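Local coordinates for BIFUNCTIONAL PROTEIN Proline utilization A (PutA) (Corynebacterium freiburgense, PDB 5UX5), which catalyses both steps of proline oxidation to glutamate, pairing an FAD-dependent proline dehydrogenase with an NAD-dependent aldehyde dehydrogenase in a single chain, at residues I534-A546 against E622-L634. Sequence-based numbering, arbitrary orientation.
Sequences IRQDLLGVMTHEA and EVRRCAEVALTAL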
# COMPACT_ATOMS: atom_id res chain seq x y z
N ILE A 534 8.65 13.47 -15.93
CA ILE A 534 9.51 14.06 -14.91
C ILE A 534 9.33 13.37 -13.55
O ILE A 534 9.67 13.96 -12.52
CB ILE A 534 9.31 15.58 -14.81
CG1 ILE A 534 7.86 15.92 -14.52
CG2 ILE A 534 9.81 16.28 -16.03
CD1 ILE A 534 7.68 17.37 -14.24
N ARG A 535 8.85 12.12 -13.53
CA ARG A 535 8.73 11.41 -12.26
C ARG A 535 10.05 11.44 -11.50
O ARG A 535 10.07 11.64 -10.28
CB ARG A 535 8.29 9.95 -12.46
CG ARG A 535 8.32 9.18 -11.14
CD ARG A 535 7.86 7.73 -11.21
NE ARG A 535 6.50 7.59 -11.74
CZ ARG A 535 5.42 7.39 -10.99
NH1 ARG A 535 5.53 7.33 -9.67
NH2 ARG A 535 4.23 7.27 -11.56
N GLN A 536 11.17 11.31 -12.22
CA GLN A 536 12.44 11.30 -11.51
C GLN A 536 12.88 12.68 -11.07
O GLN A 536 13.48 12.81 -10.00
CB GLN A 536 13.51 10.61 -12.35
CG GLN A 536 13.55 9.14 -12.05
CD GLN A 536 13.63 8.29 -13.28
OE1 GLN A 536 14.66 8.25 -13.98
NE2 GLN A 536 12.53 7.60 -13.58
N ASP A 537 12.58 13.71 -11.85
CA ASP A 537 12.78 15.06 -11.36
C ASP A 537 11.92 15.33 -10.13
O ASP A 537 12.37 15.97 -9.17
CB ASP A 537 12.49 16.08 -12.47
CG ASP A 537 13.46 15.97 -13.62
OD1 ASP A 537 14.61 16.43 -13.46
OD2 ASP A 537 13.07 15.44 -14.69
N LEU A 538 10.65 14.87 -10.13
CA LEU A 538 9.82 15.10 -8.96
C LEU A 538 10.40 14.38 -7.76
O LEU A 538 10.47 14.94 -6.67
CB LEU A 538 8.36 14.69 -9.21
CG LEU A 538 7.57 15.51 -10.25
CD1 LEU A 538 6.20 14.91 -10.50
CD2 LEU A 538 7.46 16.95 -9.87
N LEU A 539 10.84 13.13 -7.95
CA LEU A 539 11.45 12.39 -6.85
C LEU A 539 12.68 13.12 -6.30
O LEU A 539 12.87 13.22 -5.08
CB LEU A 539 11.80 10.97 -7.30
CG LEU A 539 10.57 10.10 -7.59
CD1 LEU A 539 10.93 8.70 -8.04
CD2 LEU A 539 9.65 10.06 -6.38
N GLY A 540 13.51 13.64 -7.20
CA GLY A 540 14.67 14.41 -6.77
C GLY A 540 14.31 15.55 -5.84
O GLY A 540 14.94 15.73 -4.80
N VAL A 541 13.32 16.36 -6.21
CA VAL A 541 13.01 17.52 -5.36
C VAL A 541 12.24 17.10 -4.11
O VAL A 541 12.40 17.72 -3.05
CB VAL A 541 12.26 18.63 -6.12
CG1 VAL A 541 10.81 18.22 -6.41
CG2 VAL A 541 12.36 19.95 -5.34
N MET A 542 11.41 16.06 -4.20
CA MET A 542 10.65 15.63 -3.04
C MET A 542 11.53 15.00 -1.98
O MET A 542 11.23 15.14 -0.79
CB MET A 542 9.56 14.66 -3.45
CG MET A 542 8.53 15.31 -4.31
SD MET A 542 7.48 14.16 -5.20
CE MET A 542 6.26 13.76 -3.97
N THR A 543 12.60 14.30 -2.38
CA THR A 543 13.46 13.63 -1.40
C THR A 543 14.44 14.59 -0.74
O THR A 543 14.93 14.30 0.36
CB THR A 543 14.20 12.44 -2.02
OG1 THR A 543 14.88 12.83 -3.22
CG2 THR A 543 13.24 11.31 -2.38
N HIS A 544 14.70 15.76 -1.34
CA HIS A 544 15.57 16.77 -0.74
C HIS A 544 14.75 17.87 -0.06
O HIS A 544 14.78 18.00 1.17
CB HIS A 544 16.51 17.33 -1.80
CG HIS A 544 17.47 16.31 -2.31
ND1 HIS A 544 17.23 15.57 -3.45
CD2 HIS A 544 18.65 15.85 -1.81
CE1 HIS A 544 18.22 14.72 -3.64
NE2 HIS A 544 19.09 14.87 -2.66
N GLU A 545 13.99 18.66 -0.83
CA GLU A 545 13.29 19.79 -0.24
C GLU A 545 12.22 19.33 0.75
O GLU A 545 12.12 19.87 1.85
CB GLU A 545 12.67 20.67 -1.31
CG GLU A 545 12.20 22.01 -0.76
CD GLU A 545 11.38 22.80 -1.74
OE1 GLU A 545 11.57 24.04 -1.82
OE2 GLU A 545 10.56 22.18 -2.44
N ALA A 546 11.42 18.34 0.36
CA ALA A 546 10.38 17.84 1.26
C ALA A 546 10.89 16.80 2.26
O ALA A 546 10.24 16.59 3.28
CB ALA A 546 9.22 17.26 0.45
N GLU A 622 7.44 25.76 2.87
CA GLU A 622 8.52 24.78 3.01
C GLU A 622 8.83 24.06 1.70
O GLU A 622 9.90 23.45 1.59
CB GLU A 622 8.17 23.72 4.07
CG GLU A 622 8.06 24.19 5.52
CD GLU A 622 6.74 24.89 5.84
OE1 GLU A 622 5.87 24.96 4.96
OE2 GLU A 622 6.56 25.35 6.99
N VAL A 623 7.93 24.07 0.72
CA VAL A 623 8.12 23.20 -0.43
C VAL A 623 7.94 23.95 -1.74
O VAL A 623 7.37 23.43 -2.70
CB VAL A 623 7.19 21.97 -0.37
CG1 VAL A 623 7.69 20.99 0.66
CG2 VAL A 623 5.80 22.38 -0.02
N ARG A 624 8.51 25.15 -1.82
CA ARG A 624 8.30 25.99 -2.99
C ARG A 624 9.01 25.43 -4.21
O ARG A 624 8.57 25.67 -5.34
CB ARG A 624 8.78 27.41 -2.71
CG ARG A 624 7.91 28.16 -1.75
CD ARG A 624 8.40 29.57 -1.59
NE ARG A 624 7.44 30.37 -0.83
CZ ARG A 624 7.74 31.06 0.28
NH1 ARG A 624 8.98 31.06 0.78
NH2 ARG A 624 6.78 31.76 0.89
N ARG A 625 10.12 24.73 -4.03
CA ARG A 625 10.76 24.16 -5.21
C ARG A 625 9.96 22.98 -5.76
O ARG A 625 9.99 22.73 -6.97
CB ARG A 625 12.22 23.76 -4.94
CG ARG A 625 13.16 24.96 -4.81
CD ARG A 625 14.63 24.60 -4.63
NE ARG A 625 14.92 23.41 -3.82
CZ ARG A 625 15.45 23.44 -2.60
NH1 ARG A 625 15.76 24.61 -2.04
NH2 ARG A 625 15.69 22.29 -1.96
N CYS A 626 9.24 22.25 -4.89
CA CYS A 626 8.36 21.18 -5.35
C CYS A 626 7.29 21.70 -6.32
O CYS A 626 7.11 21.15 -7.41
CB CYS A 626 7.72 20.48 -4.15
SG CYS A 626 8.87 19.42 -3.21
N ALA A 627 6.61 22.78 -5.94
CA ALA A 627 5.65 23.39 -6.85
C ALA A 627 6.31 23.81 -8.15
O ALA A 627 5.72 23.65 -9.23
CB ALA A 627 5.00 24.59 -6.19
N GLU A 628 7.52 24.37 -8.07
CA GLU A 628 8.16 24.83 -9.30
C GLU A 628 8.47 23.67 -10.24
O GLU A 628 8.20 23.76 -11.44
CB GLU A 628 9.41 25.62 -8.97
CG GLU A 628 9.18 26.99 -8.37
CD GLU A 628 8.65 27.98 -9.38
OE1 GLU A 628 8.76 27.69 -10.59
OE2 GLU A 628 8.13 29.05 -8.96
N VAL A 629 9.02 22.58 -9.71
CA VAL A 629 9.35 21.43 -10.56
C VAL A 629 8.08 20.86 -11.16
O VAL A 629 8.04 20.54 -12.36
CB VAL A 629 10.17 20.38 -9.77
CG1 VAL A 629 10.42 19.13 -10.62
CG2 VAL A 629 11.47 20.96 -9.30
N ALA A 630 7.02 20.72 -10.35
CA ALA A 630 5.73 20.25 -10.87
C ALA A 630 5.19 21.19 -11.94
O ALA A 630 4.65 20.74 -12.96
CB ALA A 630 4.71 20.11 -9.74
N LEU A 631 5.35 22.51 -11.75
CA LEU A 631 4.78 23.44 -12.71
C LEU A 631 5.34 23.24 -14.12
O LEU A 631 4.63 23.48 -15.10
CB LEU A 631 5.01 24.89 -12.27
CG LEU A 631 4.08 25.85 -13.03
CD1 LEU A 631 2.66 25.56 -12.58
CD2 LEU A 631 4.45 27.32 -12.85
N THR A 632 6.60 22.78 -14.23
CA THR A 632 7.19 22.63 -15.56
C THR A 632 6.45 21.58 -16.39
O THR A 632 6.42 21.68 -17.62
CB THR A 632 8.70 22.32 -15.49
OG1 THR A 632 8.94 21.02 -14.92
CG2 THR A 632 9.43 23.32 -14.67
N ALA A 633 5.83 20.58 -15.73
CA ALA A 633 5.04 19.60 -16.46
C ALA A 633 3.76 20.22 -17.02
O ALA A 633 3.42 20.00 -18.19
CB ALA A 633 4.70 18.42 -15.56
N LEU A 634 3.04 21.00 -16.20
CA LEU A 634 1.84 21.66 -16.68
C LEU A 634 2.16 22.53 -17.88
O LEU A 634 1.39 22.61 -18.84
CB LEU A 634 1.21 22.51 -15.57
CG LEU A 634 0.85 21.80 -14.26
CD1 LEU A 634 -0.13 22.56 -13.38
CD2 LEU A 634 0.27 20.48 -14.64
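The carboxylate of E545 spans the first turn of helix 624-634 and takes a backbone N-H on each oxygen. R625 N donates to E545 OE1 at 2.7 Å, close to straight at 161°. C626 N donates to E545 OE2 at 2.8 Å, along a more bent path. Both oxygens are met on their syn sides. First-turn amides have no carbonyl of a preceding turn to bond, and glutamate is long enough to reach them from the neighbouring segment: CG lies anti to the backbone N (chi1 -168°) and the chain runs on extended. Its negative charge probably also suits the positive end of the helix dipole. R625 folds back over E545, its guanidinium stacked on the carboxylate with the planes 22° apart and E545 CG over one face; the salt bridge is long, with NE 4.0 Å from OE1 and no N-H aimed at it.

Beyond this polar end, the antiparallel helices have axes 9.2 Å apart. V541 forks, CG1 to C626 SG, a side chain small enough to fit beneath it, and CG2 to R625 CB. V629 forks likewise, CG2 to V541 CB and CG1 to L538 CD2 at 3.8 Å; the longer leucine swings this end across to A630 too. I534 CD1 nears V629 O and the methyl of A633, small enough to let isoleucine lie close.

The pair belongs to the aldehyde dehydrogenase module, where E622 has its side chain about 4 Å from bound NAD. Helix 624-636 follows strand 614-618, parallel to strands 580-591 and 644-646 in the mixed Rossmann-like sheet; A630 and L634 also touch helix 599-611, while L539 and M542 pack on helix 550-574.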